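Local structure of RND efflux system, outer membrane lipoprotein, NodT family (Burkholderia mallei, 6U94) at residues 75-87 with 162-176. The protein probably serves as the outer membrane channel component of an RND-type efflux system, exporting compounds from the cell. Numbering follows the deposited sequence.
Sequences ATLDIDEARALYR and VHISLVAEVANTYLT
Helices 75-86 and 162-176 run in the same general direction, 31° apart, with their axes 10.4 Å from each other at closest approach. They pack knobs-into-holes in the helical bundle of an outer membrane factor, and Ile-79 and Tyr-86 are the knobs. Ile-79 drops among Val-162, Ser-165, Leu-166 and Glu-169. Its CG1 lies 3.8 Å from Leu-166 CD1, and its CG2 rests near Glu-169 CG. Tyr-86 fits among Glu-169, Asn-172, Thr-173 and Thr-176. Thr-173 CG2 makes a CH-pi contact over one ring face, 4.2 Å from the centroid. Arg-87 CB covers the other face.

The polar centre is the buried carboxylate of Glu-169. Its chain bends at CB-CG (chi2 63°), which brings the carboxylate within reach of both Arg-83 and Arg-87. Arg-83 NH1 meets Glu-169 OE1 at 3.3 Å in a salt bridge, with the carboxylate and guanidinium planes 77° apart. Arg-83 NH2 also bonds the carbonyls of Ala-126 and Val-128. Arg-87 NH1 forms the second salt bridge, to Glu-169 OE2 at 3.0 Å. The two positive charges probably favour an ionised Glu-169. Asn-172 ND2 lies over the Arg-87 guanidinium, while its OD1 bonds Thr-446 on helix 421-454. Tyr-86 OH gives its proton to Glu-169 OE2 at 2.6 Å and accepts one from Asn-172 ND2 at 2.8 Å, the latter bond nearly straight.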
ATOM      1  N   ALA A  75       0.293  19.485  -8.529  1.00 84.19           N
ATOM      2  CA  ALA A  75      -0.061  18.093  -8.280  1.00 78.59           C
ATOM      3  C   ALA A  75       0.780  17.511  -7.151  1.00 79.67           C
ATOM      4  O   ALA A  75       0.266  16.782  -6.294  1.00 80.25           O
ATOM      5  CB  ALA A  75       0.107  17.268  -9.555  1.00 74.10           C
ATOM      6  N   THR A  76       2.076  17.837  -7.131  1.00 78.97           N
ATOM      7  CA  THR A  76       2.934  17.427  -6.024  1.00 80.49           C
ATOM      8  C   THR A  76       2.433  17.991  -4.697  1.00 83.60           C
ATOM      9  O   THR A  76       2.446  17.296  -3.673  1.00 80.59           O
ATOM     10  CB  THR A  76       4.374  17.865  -6.299  1.00 81.86           C
ATOM     11  OG1 THR A  76       4.969  16.974  -7.253  1.00 78.43           O
ATOM     12  CG2 THR A  76       5.207  17.869  -5.022  1.00 83.49           C
ATOM     13  N   LEU A  77       1.968  19.245  -4.700  1.00 82.43           N
ATOM     14  CA  LEU A  77       1.430  19.838  -3.478  1.00 78.18           C
ATOM     15  C   LEU A  77       0.102  19.202  -3.076  1.00 78.64           C
ATOM     16  O   LEU A  77      -0.216  19.140  -1.883  1.00 74.16           O
ATOM     17  CB  LEU A  77       1.255  21.346  -3.656  1.00 76.83           C
ATOM     18  CG  LEU A  77       2.508  22.217  -3.775  1.00 78.03           C
ATOM     19  CD1 LEU A  77       2.108  23.639  -4.127  1.00 73.73           C
ATOM     20  CD2 LEU A  77       3.319  22.191  -2.485  1.00 71.95           C
ATOM     21  N   ASP A  78      -0.686  18.739  -4.049  1.00 78.38           N
ATOM     22  CA  ASP A  78      -1.970  18.123  -3.734  1.00 77.52           C
ATOM     23  C   ASP A  78      -1.787  16.730  -3.143  1.00 77.09           C
ATOM     24  O   ASP A  78      -2.485  16.354  -2.194  1.00 73.46           O
ATOM     25  CB  ASP A  78      -2.846  18.063  -4.985  1.00 80.76           C
ATOM     26  CG  ASP A  78      -3.327  19.434  -5.428  1.00 91.41           C
ATOM     27  OD1 ASP A  78      -3.098  20.418  -4.691  1.00 97.50           O
ATOM     28  OD2 ASP A  78      -3.937  19.528  -6.513  1.00 94.22           O
ATOM     29  N   ILE A  79      -0.857  15.952  -3.699  1.00 77.93           N
ATOM     30  CA  ILE A  79      -0.550  14.639  -3.146  1.00 73.69           C
ATOM     31  C   ILE A  79      -0.018  14.777  -1.727  1.00 76.45           C
ATOM     32  O   ILE A  79      -0.343  13.976  -0.842  1.00 81.28           O
ATOM     33  CB  ILE A  79       0.448  13.905  -4.061  1.00 73.86           C
ATOM     34  CG1 ILE A  79      -0.179  13.657  -5.433  1.00 77.34           C
ATOM     35  CG2 ILE A  79       0.899  12.599  -3.431  1.00 72.12           C
ATOM     36  CD1 ILE A  79       0.828  13.322  -6.513  1.00 75.80           C
ATOM     37  N   ASP A  80       0.799  15.803  -1.484  1.00 82.61           N
ATOM     38  CA  ASP A  80       1.317  16.038  -0.142  1.00 87.40           C
ATOM     39  C   ASP A  80       0.194  16.382   0.828  1.00 85.93           C
ATOM     40  O   ASP A  80       0.166  15.881   1.959  1.00 81.68           O
ATOM     41  CB  ASP A  80       2.358  17.156  -0.174  1.00 94.69           C
ATOM     42  CG  ASP A  80       3.634  16.784   0.549  1.00 99.60           C
ATOM     43  OD1 ASP A  80       4.542  16.220  -0.100  1.00101.01           O
ATOM     44  OD2 ASP A  80       3.729  17.059   1.763  1.00103.70           O
ATOM     45  N   GLU A  81      -0.740  17.238   0.407  1.00 84.38           N
ATOM     46  CA  GLU A  81      -1.845  17.615   1.283  1.00 85.67           C
ATOM     47  C   GLU A  81      -2.772  16.435   1.545  1.00 81.19           C
ATOM     48  O   GLU A  81      -3.236  16.244   2.676  1.00 81.69           O
ATOM     49  CB  GLU A  81      -2.626  18.780   0.677  1.00 86.65           C
ATOM     50  CG  GLU A  81      -3.878  19.155   1.459  1.00 91.76           C
ATOM     51  CD  GLU A  81      -4.682  20.256   0.792  1.00101.72           C
ATOM     52  OE1 GLU A  81      -4.258  20.748  -0.280  1.00103.16           O
ATOM     53  OE2 GLU A  81      -5.741  20.632   1.340  1.00105.49           O
ATOM     54  N   ALA A  82      -3.058  15.638   0.512  1.00 77.67           N
ATOM     55  CA  ALA A  82      -3.975  14.514   0.667  1.00 74.82           C
ATOM     56  C   ALA A  82      -3.408  13.471   1.621  1.00 72.91           C
ATOM     57  O   ALA A  82      -4.117  12.975   2.503  1.00 73.51           O
ATOM     58  CB  ALA A  82      -4.277  13.893  -0.697  1.00 71.24           C
ATOM     59  N   ARG A  83      -2.128  13.129   1.458  1.00 72.77           N
ATOM     60  CA  ARG A  83      -1.503  12.150   2.340  1.00 72.20           C
ATOM     61  C   ARG A  83      -1.542  12.608   3.792  1.00 76.33           C
ATOM     62  O   ARG A  83      -1.773  11.802   4.701  1.00 78.46           O
ATOM     63  CB  ARG A  83      -0.063  11.892   1.896  1.00 70.41           C
ATOM     64  CG  ARG A  83       0.049  11.082   0.618  1.00 70.24           C
ATOM     65  CD  ARG A  83       1.449  11.154   0.034  1.00 73.02           C
ATOM     66  NE  ARG A  83       2.473  10.794   1.010  1.00 71.84           N
ATOM     67  CZ  ARG A  83       2.829   9.546   1.292  1.00 70.46           C
ATOM     68  NH1 ARG A  83       2.234   8.532   0.677  1.00 64.88           N
ATOM     69  NH2 ARG A  83       3.774   9.312   2.192  1.00 73.23           N
ATOM     70  N   ALA A  84      -1.324  13.904   4.029  1.00 75.59           N
ATOM     71  CA  ALA A  84      -1.394  14.426   5.389  1.00 74.57           C
ATOM     72  C   ALA A  84      -2.808  14.349   5.947  1.00 78.82           C
ATOM     73  O   ALA A  84      -2.988  14.252   7.166  1.00 81.41           O
ATOM     74  CB  ALA A  84      -0.888  15.870   5.429  1.00 73.31           C
ATOM     75  N   LEU A  85      -3.820  14.381   5.078  1.00 76.56           N
ATOM     76  CA  LEU A  85      -5.195  14.352   5.560  1.00 77.84           C
ATOM     77  C   LEU A  85      -5.585  12.971   6.071  1.00 76.22           C
ATOM     78  O   LEU A  85      -6.245  12.856   7.109  1.00 79.69           O
ATOM     79  CB  LEU A  85      -6.153  14.801   4.457  1.00 78.20           C
ATOM     80  CG  LEU A  85      -6.297  16.314   4.272  1.00 87.70           C
ATOM     81  CD1 LEU A  85      -7.344  16.636   3.217  1.00 91.76           C
ATOM     82  CD2 LEU A  85      -6.642  16.980   5.595  1.00 89.72           C
ATOM     83  N   TYR A  86      -5.184  11.910   5.368  1.00 73.43           N
ATOM     84  CA  TYR A  86      -5.714  10.584   5.651  1.00 74.61           C
ATOM     85  C   TYR A  86      -4.670   9.502   5.890  1.00 73.02           C
ATOM     86  O   TYR A  86      -5.054   8.403   6.297  1.00 74.35           O
ATOM     87  CB  TYR A  86      -6.627  10.122   4.503  1.00 72.80           C
ATOM     88  CG  TYR A  86      -5.898   9.336   3.437  1.00 72.30           C
ATOM     89  CD1 TYR A  86      -5.088   9.976   2.507  1.00 73.09           C
ATOM     90  CD2 TYR A  86      -6.012   7.952   3.366  1.00 69.38           C
ATOM     91  CE1 TYR A  86      -4.414   9.259   1.533  1.00 70.80           C
ATOM     92  CE2 TYR A  86      -5.342   7.227   2.400  1.00 68.78           C
ATOM     93  CZ  TYR A  86      -4.544   7.886   1.484  1.00 71.02           C
ATOM     94  OH  TYR A  86      -3.874   7.172   0.515  1.00 68.28           O
ATOM     95  N   ARG A  87      -3.384   9.756   5.656  1.00 75.45           N
ATOM     96  CA  ARG A  87      -2.438   8.647   5.643  1.00 75.76           C
ATOM     97  C   ARG A  87      -1.274   8.818   6.613  1.00 78.44           C
ATOM     98  O   ARG A  87      -0.942   7.880   7.345  1.00 78.87           O
ATOM     99  CB  ARG A  87      -1.901   8.436   4.227  1.00 77.34           C
ATOM    100  CG  ARG A  87      -1.185   7.109   4.043  1.00 75.09           C
ATOM    101  CD  ARG A  87      -0.984   6.796   2.574  1.00 76.04           C
ATOM    102  NE  ARG A  87      -0.420   5.465   2.370  1.00 77.29           N
ATOM    103  CZ  ARG A  87      -0.051   4.984   1.187  1.00 78.54           C
ATOM    104  NH1 ARG A  87      -0.182   5.725   0.092  1.00 74.64           N
ATOM    105  NH2 ARG A  87       0.451   3.759   1.097  1.00 76.08           N
ATOM    106  N   VAL A 162       5.659  11.614 -10.932  1.00 66.78           N
ATOM    107  CA  VAL A 162       4.501  12.275 -10.337  1.00 65.50           C
ATOM    108  C   VAL A 162       3.210  11.588 -10.771  1.00 66.59           C
ATOM    109  O   VAL A 162       2.273  11.445  -9.975  1.00 64.91           O
ATOM    110  CB  VAL A 162       4.496  13.774 -10.689  1.00 66.08           C
ATOM    111  CG1 VAL A 162       3.284  14.467 -10.070  1.00 65.13           C
ATOM    112  CG2 VAL A 162       5.792  14.431 -10.221  1.00 58.05           C
ATOM    113  N   HIS A 163       3.135  11.162 -12.035  1.00 65.29           N
ATOM    114  CA  HIS A 163       1.974  10.406 -12.499  1.00 66.31           C
ATOM    115  C   HIS A 163       1.817   9.100 -11.725  1.00 66.68           C
ATOM    116  O   HIS A 163       0.705   8.731 -11.328  1.00 62.61           O
ATOM    117  CB  HIS A 163       2.098  10.117 -13.996  1.00 69.46           C
ATOM    118  CG  HIS A 163       1.823  11.300 -14.870  1.00 78.24           C
ATOM    119  ND1 HIS A 163       1.499  12.542 -14.366  1.00 80.11           N
ATOM    120  CD2 HIS A 163       1.815  11.426 -16.218  1.00 77.90           C
ATOM    121  CE1 HIS A 163       1.307  13.383 -15.366  1.00 83.37           C
ATOM    122  NE2 HIS A 163       1.492  12.731 -16.500  1.00 84.27           N
ATOM    123  N   ILE A 164       2.922   8.387 -11.506  1.00 64.06           N
ATOM    124  CA  ILE A 164       2.868   7.127 -10.772  1.00 62.91           C
ATOM    125  C   ILE A 164       2.373   7.365  -9.350  1.00 64.32           C
ATOM    126  O   ILE A 164       1.508   6.640  -8.845  1.00 65.27           O
ATOM    127  CB  ILE A 164       4.245   6.442 -10.795  1.00 62.16           C
ATOM    128  CG1 ILE A 164       4.510   5.817 -12.166  1.00 60.38           C
ATOM    129  CG2 ILE A 164       4.348   5.403  -9.707  1.00 58.26           C
ATOM    130  CD1 ILE A 164       5.823   5.064 -12.244  1.00 58.98           C
ATOM    131  N   SER A 165       2.909   8.395  -8.688  1.00 66.65           N
ATOM    132  CA  SER A 165       2.458   8.726  -7.339  1.00 65.81           C
ATOM    133  C   SER A 165       0.980   9.093  -7.328  1.00 69.02           C
ATOM    134  O   SER A 165       0.222   8.632  -6.467  1.00 71.61           O
ATOM    135  CB  SER A 165       3.289   9.876  -6.765  1.00 67.19           C
ATOM    136  OG  SER A 165       4.672   9.575  -6.768  1.00 68.46           O
ATOM    137  N   LEU A 166       0.554   9.917  -8.287  1.00 69.42           N
ATOM    138  CA  LEU A 166      -0.830  10.376  -8.313  1.00 69.13           C
ATOM    139  C   LEU A 166      -1.789   9.218  -8.560  1.00 67.01           C
ATOM    140  O   LEU A 166      -2.807   9.087  -7.871  1.00 66.42           O
ATOM    141  CB  LEU A 166      -1.000  11.456  -9.380  1.00 66.30           C
ATOM    142  CG  LEU A 166      -2.362  12.144  -9.470  1.00 65.31           C
ATOM    143  CD1 LEU A 166      -2.724  12.793  -8.147  1.00 60.89           C
ATOM    144  CD2 LEU A 166      -2.348  13.184 -10.590  1.00 67.44           C
ATOM    145  N   VAL A 167      -1.480   8.369  -9.544  1.00 65.97           N
ATOM    146  CA  VAL A 167      -2.323   7.209  -9.831  1.00 65.82           C
ATOM    147  C   VAL A 167      -2.437   6.323  -8.600  1.00 66.01           C
ATOM    148  O   VAL A 167      -3.530   5.887  -8.222  1.00 66.56           O
ATOM    149  CB  VAL A 167      -1.769   6.427 -11.036  1.00 65.71           C
ATOM    150  CG1 VAL A 167      -2.392   5.041 -11.113  1.00 60.70           C
ATOM    151  CG2 VAL A 167      -2.012   7.195 -12.328  1.00 68.13           C
ATOM    152  N   ALA A 168      -1.305   6.056  -7.948  1.00 63.65           N
ATOM    153  CA  ALA A 168      -1.304   5.160  -6.799  1.00 60.02           C
ATOM    154  C   ALA A 168      -2.010   5.783  -5.603  1.00 66.42           C
ATOM    155  O   ALA A 168      -2.740   5.094  -4.880  1.00 70.54           O
ATOM    156  CB  ALA A 168       0.128   4.786  -6.438  1.00 54.53           C
ATOM    157  N   GLU A 169      -1.806   7.082  -5.375  1.00 67.67           N
ATOM    158  CA  GLU A 169      -2.406   7.723  -4.211  1.00 67.01           C
ATOM    159  C   GLU A 169      -3.919   7.826  -4.346  1.00 68.36           C
ATOM    160  O   GLU A 169      -4.635   7.745  -3.342  1.00 68.39           O
ATOM    161  CB  GLU A 169      -1.793   9.105  -3.993  1.00 68.82           C
ATOM    162  CG  GLU A 169      -1.905   9.600  -2.560  1.00 72.47           C
ATOM    163  CD  GLU A 169      -1.138   8.727  -1.580  1.00 71.32           C
ATOM    164  OE1 GLU A 169       0.081   8.536  -1.772  1.00 71.21           O
ATOM    165  OE2 GLU A 169      -1.755   8.224  -0.618  1.00 74.39           O
ATOM    166  N   VAL A 170      -4.425   8.003  -5.568  1.00 69.59           N
ATOM    167  CA  VAL A 170      -5.870   7.979  -5.779  1.00 68.90           C
ATOM    168  C   VAL A 170      -6.426   6.596  -5.468  1.00 66.38           C
ATOM    169  O   VAL A 170      -7.492   6.462  -4.852  1.00 67.25           O
ATOM    170  CB  VAL A 170      -6.210   8.414  -7.217  1.00 66.97           C
ATOM    171  CG1 VAL A 170      -7.685   8.186  -7.508  1.00 65.19           C
ATOM    172  CG2 VAL A 170      -5.841   9.877  -7.434  1.00 73.20           C
ATOM    173  N   ALA A 171      -5.712   5.546  -5.880  1.00 62.41           N
ATOM    174  CA  ALA A 171      -6.190   4.185  -5.656  1.00 65.13           C
ATOM    175  C   ALA A 171      -6.175   3.835  -4.173  1.00 67.99           C
ATOM    176  O   ALA A 171      -7.147   3.282  -3.647  1.00 69.48           O
ATOM    177  CB  ALA A 171      -5.345   3.190  -6.453  1.00 62.51           C
ATOM    178  N   ASN A 172      -5.077   4.150  -3.482  1.00 65.31           N
ATOM    179  CA  ASN A 172      -4.993   3.822  -2.064  1.00 64.01           C
ATOM    180  C   ASN A 172      -5.998   4.614  -1.241  1.00 66.51           C
ATOM    181  O   ASN A 172      -6.447   4.139  -0.192  1.00 69.21           O
ATOM    182  CB  ASN A 172      -3.579   4.068  -1.543  1.00 66.45           C
ATOM    183  CG  ASN A 172      -3.384   3.559  -0.125  1.00 65.83           C
ATOM    184  OD1 ASN A 172      -3.241   2.355   0.096  1.00 68.81           O
ATOM    185  ND2 ASN A 172      -3.372   4.470   0.840  1.00 61.84           N
ATOM    186  N   THR A 173      -6.364   5.815  -1.694  1.00 60.88           N
ATOM    187  CA  THR A 173      -7.328   6.623  -0.954  1.00 66.99           C
ATOM    188  C   THR A 173      -8.752   6.113  -1.143  1.00 67.54           C
ATOM    189  O   THR A 173      -9.534   6.081  -0.186  1.00 68.92           O
ATOM    190  CB  THR A 173      -7.221   8.088  -1.379  1.00 67.51           C
ATOM    191  OG1 THR A 173      -5.885   8.545  -1.152  1.00 69.18           O
ATOM    192  CG2 THR A 173      -8.175   8.953  -0.578  1.00 68.67           C
ATOM    193  N   TYR A 174      -9.109   5.720  -2.369  1.00 68.15           N
ATOM    194  CA  TYR A 174     -10.446   5.184  -2.607  1.00 70.71           C
ATOM    195  C   TYR A 174     -10.603   3.805  -1.981  1.00 72.82           C
ATOM    196  O   TYR A 174     -11.675   3.470  -1.463  1.00 73.00           O
ATOM    197  CB  TYR A 174     -10.731   5.134  -4.108  1.00 71.52           C
ATOM    198  CG  TYR A 174     -12.082   4.552  -4.467  1.00 73.30           C
ATOM    199  CD1 TYR A 174     -13.254   5.238  -4.184  1.00 73.54           C
ATOM    200  CD2 TYR A 174     -12.182   3.321  -5.106  1.00 74.91           C
ATOM    201  CE1 TYR A 174     -14.491   4.714  -4.518  1.00 76.16           C
ATOM    202  CE2 TYR A 174     -13.414   2.787  -5.443  1.00 73.91           C
ATOM    203  CZ  TYR A 174     -14.565   3.487  -5.147  1.00 76.60           C
ATOM    204  OH  TYR A 174     -15.790   2.957  -5.482  1.00 79.17           O
ATOM    205  N   LEU A 175      -9.545   2.990  -2.016  1.00 70.68           N
ATOM    206  CA  LEU A 175      -9.585   1.705  -1.327  1.00 71.21           C
ATOM    207  C   LEU A 175      -9.696   1.900   0.178  1.00 70.77           C
ATOM    208  O   LEU A 175     -10.486   1.223   0.846  1.00 75.18           O
ATOM    209  CB  LEU A 175      -8.349   0.879  -1.681  1.00 71.54           C
ATOM    210  CG  LEU A 175      -8.341   0.323  -3.107  1.00 76.08           C
ATOM    211  CD1 LEU A 175      -7.056  -0.434  -3.398  1.00 73.95           C
ATOM    212  CD2 LEU A 175      -9.552  -0.567  -3.329  1.00 79.16           C
ATOM    213  N   THR A 176      -8.912   2.831   0.731  1.00 67.66           N
ATOM    214  CA  THR A 176      -9.029   3.154   2.150  1.00 66.75           C
ATOM    215  C   THR A 176     -10.431   3.649   2.487  1.00 69.91           C
ATOM    216  O   THR A 176     -10.960   3.351   3.564  1.00 71.53           O
ATOM    217  CB  THR A 176      -7.977   4.193   2.544  1.00 63.59           C
ATOM    218  OG1 THR A 176      -6.666   3.628   2.401  1.00 61.66           O
ATOM    219  CG2 THR A 176      -8.169   4.652   3.981  1.00 63.87           C
TER